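Local coordinates for pks18 (Mycobacterium tuberculosis, PDB 1TED), which probably extends medium- and long-chain aliphatic acyl-CoA starters with malonyl-CoA to make tri- and tetraketide alpha-pyrones, as a homodimeric type III polyketide synthase, at residues P70-K75 against N216-H221; V94-P99 against V207-A212. One frame throughout, in Å; residues are numbered along the deposited sequence.

Contact 1: residues P70-K75 against N216-H221; sequences PRVYQK and NDVVIH. With MYR (myristic acid), chain E.
V72 drives both of its methyls into the side of helix 215-223. CG1 of V72 meets CG1 of V218 at 3.3 Å, closer than ordinary van der Waals contact, and CG2 of V72 meets CG2 of V219 at 3.5 Å. The valine torsion (chi1 63°) sets CG1 between backbone N and carbonyl carbon and turns CG2 anti to N, so that CG1 bears on V218 and CG2 chiefly on V219. Y73 reaches farther along the same helix: its OH lies 3.4 Å from H221 O, while its side chain also packs on Q49, A53 and V56 of helix 49-57. H221 O accepts a hydrogen bond from R81. The imidazole of H221 leads away from V72 and Y73 to the fatty acid, whose C7 sits 3.1 Å above the ring plane, over its centre. The preceding residue, I220, also lines the acyl site: its CG2 lies 3.6 Å from C9 of the fatty acid. Behind these contacts the short helical segments run 9.7 Å apart at a crossing angle of -41°, and S222 OG bonds to V219 O and weakly to V72 O. A peripheral helix thus packs on the helix bearing the presumed substrate-binding histidine, beside the acyl tunnel of a thiolase-fold synthase.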
ATOM      1  N   PRO A  70      23.632 -23.210 -15.883  1.00 56.76           N
ATOM      2  CA  PRO A  70      23.945 -22.724 -17.231  1.00 56.95           C
ATOM      3  C   PRO A  70      22.738 -22.562 -18.160  1.00 57.71           C
ATOM      4  O   PRO A  70      22.655 -21.580 -18.898  1.00 57.92           O
ATOM      5  CB  PRO A  70      24.941 -23.763 -17.740  1.00 57.17           C
ATOM      6  CG  PRO A  70      25.664 -24.151 -16.497  1.00 56.44           C
ATOM      7  CD  PRO A  70      24.532 -24.317 -15.514  1.00 56.64           C
ATOM      8  N   ARG A  71      21.812 -23.522 -18.128  1.00 58.00           N
ATOM      9  CA  ARG A  71      20.615 -23.469 -18.971  1.00 59.19           C
ATOM     10  C   ARG A  71      19.729 -22.306 -18.543  1.00 58.91           C
ATOM     11  O   ARG A  71      19.403 -21.420 -19.335  1.00 58.77           O
ATOM     12  CB  ARG A  71      19.802 -24.760 -18.843  1.00 60.15           C
ATOM     13  CG  ARG A  71      20.576 -26.036 -19.068  1.00 62.59           C
ATOM     14  CD  ARG A  71      19.709 -27.244 -18.746  1.00 65.25           C
ATOM     15  NE  ARG A  71      20.504 -28.342 -18.204  1.00 67.59           N
ATOM     16  CZ  ARG A  71      20.031 -29.275 -17.384  1.00 68.90           C
ATOM     17  NH1 ARG A  71      18.755 -29.248 -17.014  1.00 70.49           N
ATOM     18  NH2 ARG A  71      20.838 -30.218 -16.914  1.00 69.68           N
ATOM     19  N   VAL A  72      19.343 -22.333 -17.272  1.00 58.11           N
ATOM     20  CA  VAL A  72      18.488 -21.310 -16.694  1.00 57.93           C
ATOM     21  C   VAL A  72      19.204 -19.965 -16.598  1.00 57.47           C
ATOM     22  O   VAL A  72      18.910 -19.160 -15.719  1.00 61.40           O
ATOM     23  CB  VAL A  72      18.002 -21.744 -15.281  1.00 57.56           C
ATOM     24  CG1 VAL A  72      19.187 -21.881 -14.346  1.00 59.79           C
ATOM     25  CG2 VAL A  72      16.993 -20.747 -14.729  1.00 57.12           C
ATOM     26  N   TYR A  73      20.150 -19.722 -17.493  1.00 55.08           N
ATOM     27  CA  TYR A  73      20.887 -18.460 -17.495  1.00 52.77           C
ATOM     28  C   TYR A  73      21.121 -18.005 -18.923  1.00 51.75           C
ATOM     29  O   TYR A  73      21.046 -16.812 -19.217  1.00 50.93           O
ATOM     30  CB  TYR A  73      22.227 -18.598 -16.752  1.00 52.08           C
ATOM     31  CG  TYR A  73      22.184 -18.080 -15.324  1.00 50.12           C
ATOM     32  CD1 TYR A  73      22.264 -16.715 -15.053  1.00 48.04           C
ATOM     33  CD2 TYR A  73      22.000 -18.954 -14.251  1.00 48.80           C
ATOM     34  CE1 TYR A  73      22.152 -16.235 -13.747  1.00 48.47           C
ATOM     35  CE2 TYR A  73      21.886 -18.485 -12.946  1.00 47.42           C
ATOM     36  CZ  TYR A  73      21.960 -17.127 -12.702  1.00 47.87           C
ATOM     37  OH  TYR A  73      21.806 -16.667 -11.416  1.00 47.94           O
ATOM     38  N   GLN A  74      21.403 -18.952 -19.813  1.00 49.37           N
ATOM     39  CA  GLN A  74      21.608 -18.591 -21.201  1.00 49.69           C
ATOM     40  C   GLN A  74      20.244 -18.360 -21.838  1.00 46.78           C
ATOM     41  O   GLN A  74      20.142 -17.780 -22.918  1.00 47.11           O
ATOM     42  CB  GLN A  74      22.384 -19.681 -21.954  1.00 52.66           C
ATOM     43  CG  GLN A  74      21.832 -21.086 -21.816  1.00 56.77           C
ATOM     44  CD  GLN A  74      22.648 -22.104 -22.597  1.00 60.19           C
ATOM     45  OE1 GLN A  74      23.875 -22.174 -22.461  1.00 60.13           O
ATOM     46  NE2 GLN A  74      21.971 -22.904 -23.418  1.00 62.20           N
ATOM     47  N   LYS A  75      19.194 -18.802 -21.152  1.00 43.18           N
ATOM     48  CA  LYS A  75      17.837 -18.625 -21.657  1.00 42.03           C
ATOM     49  C   LYS A  75      17.144 -17.408 -21.029  1.00 39.86           C
ATOM     50  O   LYS A  75      15.964 -17.168 -21.264  1.00 39.72           O
ATOM     51  CB  LYS A  75      17.013 -19.896 -21.407  1.00 40.92           C
ATOM     52  N   ASN A 216      12.208 -22.522  -9.573  1.00 32.20           N
ATOM     53  CA  ASN A 216      11.612 -21.202  -9.406  1.00 31.93           C
ATOM     54  C   ASN A 216      12.580 -20.233  -8.736  1.00 30.14           C
ATOM     55  O   ASN A 216      12.712 -19.083  -9.159  1.00 27.38           O
ATOM     56  CB  ASN A 216      10.318 -21.285  -8.597  1.00 32.87           C
ATOM     57  CG  ASN A 216       9.759 -19.910  -8.255  1.00 33.65           C
ATOM     58  OD1 ASN A 216      10.054 -19.359  -7.201  1.00 33.96           O
ATOM     59  ND2 ASN A 216       8.968 -19.347  -9.159  1.00 31.32           N
ATOM     60  N   ASP A 217      13.268 -20.713  -7.704  1.00 30.09           N
ATOM     61  CA  ASP A 217      14.228 -19.886  -6.993  1.00 30.48           C
ATOM     62  C   ASP A 217      15.415 -19.588  -7.901  1.00 29.83           C
ATOM     63  O   ASP A 217      15.849 -18.442  -8.002  1.00 30.88           O
ATOM     64  CB  ASP A 217      14.714 -20.585  -5.728  1.00 31.95           C
ATOM     65  CG  ASP A 217      15.146 -19.600  -4.655  1.00 36.51           C
ATOM     66  OD1 ASP A 217      14.255 -19.004  -4.005  1.00 36.96           O
ATOM     67  OD2 ASP A 217      16.371 -19.411  -4.468  1.00 35.16           O
ATOM     68  N   VAL A 218      15.935 -20.616  -8.565  1.00 29.41           N
ATOM     69  CA  VAL A 218      17.067 -20.443  -9.471  1.00 27.93           C
ATOM     70  C   VAL A 218      16.701 -19.484 -10.592  1.00 27.80           C
ATOM     71  O   VAL A 218      17.521 -18.662 -11.013  1.00 27.16           O
ATOM     72  CB  VAL A 218      17.502 -21.786 -10.107  1.00 29.67           C
ATOM     73  CG1 VAL A 218      18.571 -21.537 -11.162  1.00 28.33           C
ATOM     74  CG2 VAL A 218      18.023 -22.737  -9.026  1.00 28.74           C
ATOM     75  N   VAL A 219      15.463 -19.599 -11.073  1.00 27.36           N
ATOM     76  CA  VAL A 219      14.961 -18.751 -12.146  1.00 28.18           C
ATOM     77  C   VAL A 219      14.835 -17.292 -11.701  1.00 29.17           C
ATOM     78  O   VAL A 219      15.251 -16.378 -12.412  1.00 28.65           O
ATOM     79  CB  VAL A 219      13.584 -19.256 -12.654  1.00 28.26           C
ATOM     80  CG1 VAL A 219      12.941 -18.211 -13.568  1.00 26.49           C
ATOM     81  CG2 VAL A 219      13.764 -20.570 -13.402  1.00 28.34           C
ATOM     82  N   ILE A 220      14.248 -17.085 -10.529  1.00 28.35           N
ATOM     83  CA  ILE A 220      14.077 -15.745  -9.983  1.00 32.08           C
ATOM     84  C   ILE A 220      15.443 -15.083  -9.774  1.00 30.55           C
ATOM     85  O   ILE A 220      15.639 -13.913 -10.102  1.00 29.68           O
ATOM     86  CB  ILE A 220      13.301 -15.813  -8.634  1.00 33.24           C
ATOM     87  CG1 ILE A 220      11.902 -15.244  -8.816  1.00 35.74           C
ATOM     88  CG2 ILE A 220      14.036 -15.086  -7.545  1.00 37.70           C
ATOM     89  CD1 ILE A 220      11.026 -16.074  -9.709  1.00 32.50           C
ATOM     90  N   HIS A 221      16.388 -15.847  -9.243  1.00 29.56           N
ATOM     91  CA  HIS A 221      17.715 -15.320  -8.987  1.00 31.26           C
ATOM     92  C   HIS A 221      18.510 -15.060 -10.255  1.00 30.85           C
ATOM     93  O   HIS A 221      19.552 -14.407 -10.219  1.00 30.61           O
ATOM     94  CB  HIS A 221      18.481 -16.262  -8.062  1.00 30.80           C
ATOM     95  CG  HIS A 221      18.028 -16.200  -6.636  1.00 30.38           C
ATOM     96  ND1 HIS A 221      18.881 -15.892  -5.596  1.00 32.88           N
ATOM     97  CD2 HIS A 221      16.816 -16.415  -6.074  1.00 30.84           C
ATOM     98  CE1 HIS A 221      18.213 -15.921  -4.458  1.00 27.71           C
ATOM     99  NE2 HIS A 221      16.959 -16.235  -4.719  1.00 30.10           N
TER
HETATM  100  C1  MYR E3045      22.100 -13.081  -8.074  1.00 54.00           C
HETATM  101  O1  MYR E3045      22.972 -12.533  -8.744  1.00 54.28           O
HETATM  102  O2  MYR E3045      21.891 -14.285  -8.226  1.00 54.78           O
HETATM  103  C2  MYR E3045      21.283 -12.278  -7.060  1.00 53.49           C
HETATM  104  C3  MYR E3045      19.823 -12.159  -7.504  1.00 51.31           C
HETATM  105  C4  MYR E3045      19.010 -11.330  -6.507  1.00 48.26           C
HETATM  106  C5  MYR E3045      17.538 -11.244  -6.919  1.00 45.41           C
HETATM  107  C6  MYR E3045      16.837 -12.605  -6.875  1.00 42.55           C
HETATM  108  C7  MYR E3045      16.659 -13.137  -5.450  1.00 40.21           C
HETATM  109  C8  MYR E3045      15.671 -12.299  -4.636  1.00 38.57           C
HETATM  110  C9  MYR E3045      14.262 -12.348  -5.231  1.00 38.26           C
HETATM  111  C10 MYR E3045      13.326 -11.393  -4.489  1.00 37.39           C
HETATM  112  C11 MYR E3045      11.933 -11.392  -5.123  1.00 39.06           C
HETATM  113  C12 MYR E3045      11.008 -10.399  -4.418  1.00 37.48           C
HETATM  114  C13 MYR E3045       9.645 -10.355  -5.110  1.00 38.37           C
HETATM  115  C14 MYR E3045       8.719  -9.336  -4.442  1.00 40.58           C

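Contact 2: residues V94-P99 against V207-A212. With MYR (myristic acid), chain E.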
ATOM      1  N   VAL A  94      28.054 -15.681   4.093  1.00 69.61           N
ATOM      2  CA  VAL A  94      27.979 -16.313   5.410  1.00 67.65           C
ATOM      3  C   VAL A  94      26.633 -15.940   6.031  1.00 65.60           C
ATOM      4  O   VAL A  94      26.102 -16.647   6.888  1.00 65.26           O
ATOM      5  CB  VAL A  94      29.112 -15.827   6.336  1.00 68.35           C
ATOM      6  CG1 VAL A  94      29.082 -16.606   7.644  1.00 67.78           C
ATOM      7  CG2 VAL A  94      30.458 -15.989   5.641  1.00 68.96           C
ATOM      8  N   PHE A  95      26.096 -14.815   5.567  1.00 63.49           N
ATOM      9  CA  PHE A  95      24.819 -14.270   6.015  1.00 60.40           C
ATOM     10  C   PHE A  95      23.700 -14.826   5.139  1.00 60.77           C
ATOM     11  O   PHE A  95      22.576 -15.037   5.601  1.00 60.83           O
ATOM     12  CB  PHE A  95      24.862 -12.749   5.885  1.00 57.39           C
ATOM     13  CG  PHE A  95      23.543 -12.075   6.105  1.00 54.63           C
ATOM     14  CD1 PHE A  95      23.023 -11.928   7.389  1.00 54.15           C
ATOM     15  CD2 PHE A  95      22.836 -11.548   5.030  1.00 52.60           C
ATOM     16  CE1 PHE A  95      21.819 -11.261   7.598  1.00 52.73           C
ATOM     17  CE2 PHE A  95      21.634 -10.880   5.227  1.00 51.84           C
ATOM     18  CZ  PHE A  95      21.123 -10.735   6.514  1.00 52.01           C
ATOM     19  N   ARG A  96      24.032 -15.055   3.872  1.00 59.51           N
ATOM     20  CA  ARG A  96      23.105 -15.574   2.874  1.00 58.81           C
ATOM     21  C   ARG A  96      22.559 -16.947   3.202  1.00 57.68           C
ATOM     22  O   ARG A  96      21.451 -17.292   2.799  1.00 56.90           O
ATOM     23  CB  ARG A  96      23.795 -15.635   1.510  1.00 60.10           C
ATOM     24  CG  ARG A  96      23.297 -14.596   0.525  1.00 62.25           C
ATOM     25  CD  ARG A  96      23.378 -13.188   1.100  1.00 62.58           C
ATOM     26  NE  ARG A  96      22.581 -12.251   0.318  1.00 62.91           N
ATOM     27  CZ  ARG A  96      22.396 -10.979   0.640  1.00 61.93           C
ATOM     28  NH1 ARG A  96      22.952 -10.481   1.733  1.00 62.85           N
ATOM     29  NH2 ARG A  96      21.646 -10.206  -0.130  1.00 61.94           N
ATOM     30  N   ARG A  97      23.339 -17.727   3.938  1.00 57.83           N
ATOM     31  CA  ARG A  97      22.939 -19.080   4.288  1.00 57.63           C
ATOM     32  C   ARG A  97      22.306 -19.250   5.661  1.00 55.53           C
ATOM     33  O   ARG A  97      21.906 -20.354   6.028  1.00 56.27           O
ATOM     34  CB  ARG A  97      24.140 -20.021   4.154  1.00 59.89           C
ATOM     35  CG  ARG A  97      24.559 -20.278   2.713  1.00 63.71           C
ATOM     36  CD  ARG A  97      25.526 -21.445   2.622  1.00 66.77           C
ATOM     37  NE  ARG A  97      26.911 -21.044   2.848  1.00 69.76           N
ATOM     38  CZ  ARG A  97      27.652 -20.391   1.958  1.00 71.72           C
ATOM     39  NH1 ARG A  97      27.139 -20.065   0.776  1.00 72.55           N
ATOM     40  NH2 ARG A  97      28.910 -20.070   2.245  1.00 72.29           N
ATOM     41  N   GLU A  98      22.200 -18.170   6.420  1.00 53.15           N
ATOM     42  CA  GLU A  98      21.608 -18.274   7.745  1.00 51.19           C
ATOM     43  C   GLU A  98      20.107 -18.065   7.744  1.00 47.30           C
ATOM     44  O   GLU A  98      19.570 -17.339   6.914  1.00 47.48           O
ATOM     45  CB  GLU A  98      22.237 -17.263   8.692  1.00 53.68           C
ATOM     46  CG  GLU A  98      23.723 -17.418   8.859  1.00 59.02           C
ATOM     47  CD  GLU A  98      24.217 -16.726  10.106  1.00 62.71           C
ATOM     48  OE1 GLU A  98      23.940 -15.512  10.263  1.00 63.45           O
ATOM     49  OE2 GLU A  98      24.877 -17.402  10.928  1.00 65.37           O
ATOM     50  N   PRO A  99      19.407 -18.710   8.682  1.00 44.48           N
ATOM     51  CA  PRO A  99      17.953 -18.579   8.785  1.00 41.91           C
ATOM     52  C   PRO A  99      17.566 -17.387   9.654  1.00 39.96           C
ATOM     53  O   PRO A  99      18.396 -16.826  10.370  1.00 38.34           O
ATOM     54  CB  PRO A  99      17.545 -19.896   9.432  1.00 41.37           C
ATOM     55  CG  PRO A  99      18.670 -20.124  10.390  1.00 43.16           C
ATOM     56  CD  PRO A  99      19.891 -19.810   9.540  1.00 43.73           C
ATOM     57  N   VAL A 207      18.783  -7.664  -2.204  1.00 32.37           N
ATOM     58  CA  VAL A 207      18.716  -7.691  -0.755  1.00 32.71           C
ATOM     59  C   VAL A 207      18.032  -8.949  -0.220  1.00 31.83           C
ATOM     60  O   VAL A 207      18.198  -9.300   0.950  1.00 31.73           O
ATOM     61  CB  VAL A 207      17.998  -6.416  -0.247  1.00 33.89           C
ATOM     62  CG1 VAL A 207      17.243  -6.686   1.024  1.00 37.73           C
ATOM     63  CG2 VAL A 207      19.018  -5.336  -0.005  1.00 34.51           C
ATOM     64  N   ASN A 208      17.280  -9.641  -1.071  1.00 29.61           N
ATOM     65  CA  ASN A 208      16.585 -10.848  -0.636  1.00 28.81           C
ATOM     66  C   ASN A 208      17.195 -12.136  -1.186  1.00 29.00           C
ATOM     67  O   ASN A 208      16.580 -13.198  -1.109  1.00 28.44           O
ATOM     68  CB  ASN A 208      15.098 -10.785  -1.021  1.00 28.77           C
ATOM     69  CG  ASN A 208      14.345  -9.668  -0.298  1.00 27.59           C
ATOM     70  OD1 ASN A 208      14.256  -8.540  -0.789  1.00 25.37           O
ATOM     71  ND2 ASN A 208      13.806  -9.981   0.873  1.00 25.52           N
ATOM     72  N   ALA A 209      18.404 -12.044  -1.733  1.00 31.16           N
ATOM     73  CA  ALA A 209      19.086 -13.219  -2.289  1.00 32.96           C
ATOM     74  C   ALA A 209      19.201 -14.357  -1.267  1.00 35.15           C
ATOM     75  O   ALA A 209      19.570 -14.136  -0.110  1.00 36.53           O
ATOM     76  CB  ALA A 209      20.468 -12.826  -2.778  1.00 31.19           C
ATOM     77  N   VAL A 210      18.896 -15.577  -1.701  1.00 35.72           N
ATOM     78  CA  VAL A 210      18.961 -16.734  -0.812  1.00 36.27           C
ATOM     79  C   VAL A 210      19.615 -17.950  -1.477  1.00 36.85           C
ATOM     80  O   VAL A 210      20.300 -18.735  -0.817  1.00 36.44           O
ATOM     81  CB  VAL A 210      17.542 -17.113  -0.313  1.00 35.94           C
ATOM     82  CG1 VAL A 210      17.584 -18.416   0.433  1.00 39.67           C
ATOM     83  CG2 VAL A 210      17.015 -16.024   0.612  1.00 38.08           C
ATOM     84  N   PHE A 211      19.394 -18.093  -2.782  1.00 38.40           N
ATOM     85  CA  PHE A 211      19.946 -19.189  -3.574  1.00 38.17           C
ATOM     86  C   PHE A 211      19.479 -20.562  -3.098  1.00 38.29           C
ATOM     87  O   PHE A 211      20.271 -21.375  -2.629  1.00 38.17           O
ATOM     88  CB  PHE A 211      21.480 -19.114  -3.575  1.00 39.21           C
ATOM     89  CG  PHE A 211      22.027 -17.862  -4.225  1.00 39.85           C
ATOM     90  CD1 PHE A 211      22.080 -17.745  -5.610  1.00 37.95           C
ATOM     91  CD2 PHE A 211      22.466 -16.792  -3.449  1.00 39.93           C
ATOM     92  CE1 PHE A 211      22.559 -16.581  -6.213  1.00 37.80           C
ATOM     93  CE2 PHE A 211      22.947 -15.624  -4.047  1.00 39.16           C
ATOM     94  CZ  PHE A 211      22.993 -15.522  -5.432  1.00 37.63           C
ATOM     95  N   ALA A 212      18.179 -20.813  -3.223  1.00 39.35           N
ATOM     96  CA  ALA A 212      17.588 -22.093  -2.831  1.00 38.77           C
ATOM     97  C   ALA A 212      17.708 -23.103  -3.989  1.00 39.20           C
ATOM     98  O   ALA A 212      18.076 -22.734  -5.105  1.00 38.00           O
ATOM     99  CB  ALA A 212      16.123 -21.889  -2.443  1.00 36.93           C
TER
HETATM  100  C1  MYR E3045      22.100 -13.081  -8.074  1.00 54.00           C
HETATM  101  O1  MYR E3045      22.972 -12.533  -8.744  1.00 54.28           O
HETATM  102  O2  MYR E3045      21.891 -14.285  -8.226  1.00 54.78           O
HETATM  103  C2  MYR E3045      21.283 -12.278  -7.060  1.00 53.49           C
HETATM  104  C3  MYR E3045      19.823 -12.159  -7.504  1.00 51.31           C
HETATM  105  C4  MYR E3045      19.010 -11.330  -6.507  1.00 48.26           C
HETATM  106  C5  MYR E3045      17.538 -11.244  -6.919  1.00 45.41           C
HETATM  107  C6  MYR E3045      16.837 -12.605  -6.875  1.00 42.55           C
HETATM  108  C7  MYR E3045      16.659 -13.137  -5.450  1.00 40.21           C
HETATM  109  C8  MYR E3045      15.671 -12.299  -4.636  1.00 38.57           C
HETATM  110  C9  MYR E3045      14.262 -12.348  -5.231  1.00 38.26           C
HETATM  111  C10 MYR E3045      13.326 -11.393  -4.489  1.00 37.39           C
HETATM  112  C11 MYR E3045      11.933 -11.392  -5.123  1.00 39.06           C
HETATM  113  C12 MYR E3045      11.008 -10.399  -4.418  1.00 37.48           C
HETATM  114  C13 MYR E3045       9.645 -10.355  -5.110  1.00 38.37           C
HETATM  115  C14 MYR E3045       8.719  -9.336  -4.442  1.00 40.58           C
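R96 leaves its backbone with an intermediate first torsion (chi1 -109°) and bends at chi2 (54°), which lays its aliphatic stem and guanidinium along the backbone of V207 to A209. It stands in a type I beta turn, F95 to E98, closed by E98 N to F95 O at 3.3 Å; the turn rests on the loop that follows strand 196-204 of the thiolase fold. The contact is polar but loosely coupled: R96 NE is 3.6 Å from A209 O and R96 NH2 3.7 Å from V207 O, both approached obliquely and neither pair hydrogen-bonded. Those two carbonyls are instead held by R105 NH1 from helix 102-125, and R96 NH2 makes a weak bond to S206 O. A209 CB lies at the guanidinium edge, in its plane, 3.8 Å from NE of R96, while R96 NH1 lies in plane at the edge of the F95 ring. The loop's other side faces the fatty acid, with A209 CA 4.0 Å from myristic acid C7 and N208 O 3.8 Å from myristic acid C8. At F211 the backbone takes a left-handed conformation (phi 61°), and myristic acid O2 approaches the phenyl ring obliquely, 3.1 Å from CE1 of F211.

Contact 2 is nested inside contact 1: the chain runs through 70-75, 94-99, 207-212 and 216-221 in that order. The centres lie about 17 Å apart, within the N-terminal chalcone synthase domain. Their later segments follow each other between strands 196-204 and 226-236, neighbours in the large mixed sheet, first as a loop and then as helix 215-223. D217 OD2 probably hydrogen-bonds A212 N at 2.6 Å, joining loop to helix, and the rings of F211 and H221 meet with planes at about 55°. Both contacts also border the same myristic acid molecule, and the loop and helix together form part of the wall where the acyl chain lies.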